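Beta-lactamase (Escherichia coli, PDB 6PQ9) probably hydrolyses beta-lactam antibiotics to substituted beta-amino acids, as a class A extended-spectrum beta-lactamase linked to antibiotic resistance. Local coordinates at residues C137-N148 with S163-M171. The protein carries 1 engineered substitution. Residues are numbered along the deposited sequence; the frame is centred on the assembly and turned at random.
Sequences CDILFRFVGGTN and SIKATEEEM
D138, on helix 134-144, grips with both carboxylate oxygens the amino end of the short helix 168-171 within the omega loop of this class A beta-lactamase. OD1 accepts from E168 N (2.9 Å, 160° at the hydrogen) and OD2 from E169 N (3.0 Å), each through its syn lone pair, so the two bonds fix the carboxylate's rotation. With CG anti to the carbonyl carbon (chi1 -71°), D138 reaches across T167 at about a right angle; T167 CB rests 3.4 Å from OD1. T167 itself is the N-cap, and its capping box with E170 starts the helix: OG1 accepts from E170 N, while T167 N reaches E170 OE1 from above the carboxylate plane. Beside this clamp, C137 SG packs on E168 CG at 3.7 Å, and the rest of E168 turns away toward a long, weak ion pair with K71. At the start of helix 147-156, T147 CG2 lies over one F141 ring face, offset to its rim, and also touches the A166 backbone, while I164 CG2 meets F141 CZ obliquely at 4.1 Å. A water donates to both D138 OD2 and E169 OE1; another accepts from N148 ND2 (3.1 Å) and donates to I164 O.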
loop_
_atom_site.group_PDB
_atom_site.type_symbol
_atom_site.label_atom_id
_atom_site.label_comp_id
_atom_site.label_asym_id
_atom_site.label_seq_id
_atom_site.Cartn_x
_atom_site.Cartn_y
_atom_site.Cartn_z
ATOM N N CYS A 137 1.800 8.085 -10.270
ATOM C CA CYS A 137 1.794 6.633 -10.409
ATOM C C CYS A 137 1.999 6.202 -11.859
ATOM O O CYS A 137 2.855 5.358 -12.157
ATOM C CB CYS A 137 0.479 6.080 -9.861
ATOM S SG CYS A 137 0.253 4.326 -10.094
ATOM N N ASP A 138 1.231 6.785 -12.781
ATOM C CA ASP A 138 1.310 6.358 -14.174
ATOM C C ASP A 138 2.584 6.845 -14.848
ATOM O O ASP A 138 3.140 6.138 -15.696
ATOM C CB ASP A 138 0.078 6.842 -14.927
ATOM C CG ASP A 138 -1.172 6.088 -14.518
ATOM O OD1 ASP A 138 -1.065 5.154 -13.687
ATOM O OD2 ASP A 138 -2.258 6.422 -15.022
ATOM N N ILE A 139 3.060 8.038 -14.487
ATOM C CA ILE A 139 4.373 8.490 -14.938
ATOM C C ILE A 139 5.445 7.461 -14.582
ATOM O O ILE A 139 6.276 7.082 -15.420
ATOM C CB ILE A 139 4.692 9.873 -14.337
ATOM C CG1 ILE A 139 3.811 10.950 -14.970
ATOM C CG2 ILE A 139 6.176 10.211 -14.495
ATOM C CD1 ILE A 139 3.672 12.179 -14.105
ATOM N N LEU A 140 5.428 6.974 -13.334
ATOM C CA LEU A 140 6.454 6.022 -12.917
ATOM C C LEU A 140 6.262 4.653 -13.565
ATOM O O LEU A 140 7.251 3.954 -13.808
ATOM C CB LEU A 140 6.479 5.899 -11.391
ATOM C CG LEU A 140 6.912 7.181 -10.668
ATOM C CD1 LEU A 140 6.747 7.028 -9.167
ATOM C CD2 LEU A 140 8.349 7.575 -11.028
ATOM N N PHE A 141 5.017 4.235 -13.827
ATOM C CA PHE A 141 4.806 2.977 -14.547
ATOM C C PHE A 141 5.468 3.035 -15.908
ATOM O O PHE A 141 6.147 2.088 -16.323
ATOM C CB PHE A 141 3.313 2.674 -14.719
ATOM C CG PHE A 141 2.742 1.743 -13.674
ATOM C CD1 PHE A 141 3.343 0.516 -13.395
ATOM C CD2 PHE A 141 1.595 2.096 -12.972
ATOM C CE1 PHE A 141 2.808 -0.339 -12.419
ATOM C CE2 PHE A 141 1.064 1.254 -12.003
ATOM C CZ PHE A 141 1.671 0.031 -11.730
ATOM N N ARG A 142 5.265 4.151 -16.620
ATOM C CA ARG A 142 5.938 4.374 -17.894
ATOM C C ARG A 142 7.446 4.301 -17.734
ATOM O O ARG A 142 8.138 3.719 -18.580
ATOM C CB ARG A 142 5.527 5.733 -18.472
ATOM C CG ARG A 142 4.198 5.708 -19.207
ATOM C CD ARG A 142 3.505 7.058 -19.208
ATOM N NE ARG A 142 3.915 7.893 -20.336
ATOM C CZ ARG A 142 3.196 8.070 -21.452
ATOM N NH1 ARG A 142 3.647 8.866 -22.429
ATOM N NH2 ARG A 142 2.021 7.456 -21.594
ATOM N N PHE A 143 7.971 4.862 -16.636
ATOM C CA PHE A 143 9.418 4.900 -16.429
ATOM C C PHE A 143 10.002 3.498 -16.291
ATOM O O PHE A 143 11.097 3.230 -16.793
ATOM C CB PHE A 143 9.761 5.754 -15.206
ATOM C CG PHE A 143 11.239 5.848 -14.927
ATOM C CD1 PHE A 143 12.101 6.449 -15.847
ATOM C CD2 PHE A 143 11.775 5.341 -13.752
ATOM C CE1 PHE A 143 13.476 6.542 -15.598
ATOM C CE2 PHE A 143 13.157 5.432 -13.491
ATOM C CZ PHE A 143 14.006 6.035 -14.426
ATOM N N VAL A 144 9.288 2.588 -15.614
ATOM C CA VAL A 144 9.803 1.241 -15.390
ATOM C C VAL A 144 9.353 0.245 -16.450
ATOM O O VAL A 144 9.658 -0.948 -16.328
ATOM C CB VAL A 144 9.395 0.680 -14.014
ATOM C CG1 VAL A 144 10.021 1.495 -12.907
ATOM C CG2 VAL A 144 7.872 0.609 -13.877
ATOM N N GLY A 145 8.607 0.674 -17.455
ATOM C CA GLY A 145 8.281 -0.188 -18.569
ATOM C C GLY A 145 6.900 -0.804 -18.579
ATOM O O GLY A 145 6.638 -1.666 -19.426
ATOM N N GLY A 146 6.014 -0.402 -17.680
ATOM C CA GLY A 146 4.641 -0.858 -17.693
ATOM C C GLY A 146 4.328 -1.763 -16.515
ATOM O O GLY A 146 5.199 -2.159 -15.740
ATOM N N THR A 147 3.032 -2.092 -16.401
ATOM C CA THR A 147 2.545 -2.880 -15.270
ATOM C C THR A 147 3.182 -4.264 -15.236
ATOM O O THR A 147 3.550 -4.765 -14.162
ATOM C CB THR A 147 1.017 -3.017 -15.322
ATOM O OG1 THR A 147 0.589 -3.190 -16.676
ATOM C CG2 THR A 147 0.344 -1.795 -14.748
ATOM N N ASN A 148 3.308 -4.904 -16.398
ATOM C CA ASN A 148 3.889 -6.239 -16.433
ATOM C C ASN A 148 5.317 -6.243 -15.893
ATOM O O ASN A 148 5.720 -7.188 -15.202
ATOM C CB ASN A 148 3.848 -6.791 -17.856
ATOM C CG ASN A 148 4.245 -8.261 -17.916
ATOM O OD1 ASN A 148 5.234 -8.625 -18.559
ATOM N ND2 ASN A 148 3.484 -9.112 -17.225
ATOM N N SER A 163 -1.205 -9.665 -8.434
ATOM C CA SER A 163 -1.518 -9.375 -9.826
ATOM C C SER A 163 -1.498 -7.864 -10.022
ATOM O O SER A 163 -2.207 -7.132 -9.320
ATOM C CB SER A 163 -2.873 -9.971 -10.203
ATOM O OG SER A 163 -3.309 -9.567 -11.485
ATOM N N ILE A 164 -0.680 -7.400 -10.963
ATOM C CA ILE A 164 -0.538 -5.980 -11.272
ATOM C C ILE A 164 -0.784 -5.843 -12.771
ATOM O O ILE A 164 0.119 -6.092 -13.577
ATOM C CB ILE A 164 0.841 -5.427 -10.877
ATOM C CG1 ILE A 164 1.030 -5.482 -9.352
ATOM C CG2 ILE A 164 1.050 -3.988 -11.410
ATOM C CD1 ILE A 164 2.457 -5.123 -8.898
ATOM N N LYS A 165 -1.998 -5.431 -13.153
ATOM C CA LYS A 165 -2.377 -5.371 -14.558
ATOM C C LYS A 165 -2.841 -4.009 -15.056
ATOM O O LYS A 165 -2.857 -3.808 -16.268
ATOM C CB LYS A 165 -3.477 -6.406 -14.855
ATOM C CG LYS A 165 -3.101 -7.797 -14.368
ATOM C CD LYS A 165 -3.728 -8.901 -15.178
ATOM C CE LYS A 165 -2.990 -10.228 -14.945
ATOM N NZ LYS A 165 -1.499 -10.086 -15.085
ATOM N N ALA A 166 -3.219 -3.074 -14.183
ATOM C CA ALA A 166 -3.877 -1.845 -14.623
ATOM C C ALA A 166 -3.219 -0.607 -14.034
ATOM O O ALA A 166 -2.891 -0.569 -12.841
ATOM C CB ALA A 166 -5.357 -1.831 -14.241
ATOM N N THR A 167 -3.051 0.415 -14.876
ATOM C CA THR A 167 -2.599 1.716 -14.425
ATOM C C THR A 167 -3.745 2.450 -13.731
ATOM O O THR A 167 -4.876 1.963 -13.646
ATOM C CB THR A 167 -2.081 2.543 -15.595
ATOM O OG1 THR A 167 -3.179 2.884 -16.446
ATOM C CG2 THR A 167 -1.055 1.765 -16.387
ATOM N N GLU A 168 -3.456 3.639 -13.213
ATOM C CA GLU A 168 -4.530 4.402 -12.590
ATOM C C GLU A 168 -5.542 4.862 -13.631
ATOM O O GLU A 168 -6.757 4.772 -13.406
ATOM C CB GLU A 168 -3.959 5.584 -11.810
ATOM C CG GLU A 168 -3.365 5.179 -10.451
ATOM C CD GLU A 168 -4.427 4.760 -9.453
ATOM O OE1 GLU A 168 -5.620 5.061 -9.698
ATOM O OE2 GLU A 168 -4.080 4.135 -8.421
ATOM N N GLU A 169 -5.058 5.316 -14.792
ATOM C CA GLU A 169 -5.955 5.769 -15.848
ATOM C C GLU A 169 -6.864 4.641 -16.319
ATOM O O GLU A 169 -8.053 4.864 -16.578
ATOM C CB GLU A 169 -5.141 6.335 -17.010
ATOM C CG GLU A 169 -5.937 6.482 -18.302
ATOM C CD GLU A 169 -5.141 7.171 -19.388
ATOM O OE1 GLU A 169 -3.900 6.986 -19.413
ATOM O OE2 GLU A 169 -5.745 7.902 -20.207
ATOM N N GLU A 170 -6.327 3.417 -16.428
ATOM C CA GLU A 170 -7.156 2.263 -16.775
ATOM C C GLU A 170 -8.172 1.946 -15.678
ATOM O O GLU A 170 -9.335 1.652 -15.970
ATOM C CB GLU A 170 -6.272 1.049 -17.047
ATOM C CG GLU A 170 -5.663 1.038 -18.419
ATOM C CD GLU A 170 -4.333 0.284 -18.480
ATOM O OE1 GLU A 170 -3.962 -0.408 -17.508
ATOM O OE2 GLU A 170 -3.649 0.392 -19.515
ATOM N N MET A 171 -7.757 2.002 -14.410
ATOM C CA MET A 171 -8.677 1.737 -13.306
ATOM C C MET A 171 -9.796 2.771 -13.196
ATOM O O MET A 171 -10.843 2.469 -12.616
ATOM C CB MET A 171 -7.908 1.697 -11.990
ATOM C CG MET A 171 -7.287 0.361 -11.674
ATOM S SD MET A 171 -6.845 0.242 -9.924
ATOM C CE MET A 171 -5.705 1.616 -9.741
HETATM O O HOH W 1 -2.190 7.774 -17.466
HETATM O O HOH W 2 0.342 -6.109 -16.983
HETATM O O HOH W 3 0.924 -8.488 -15.619
#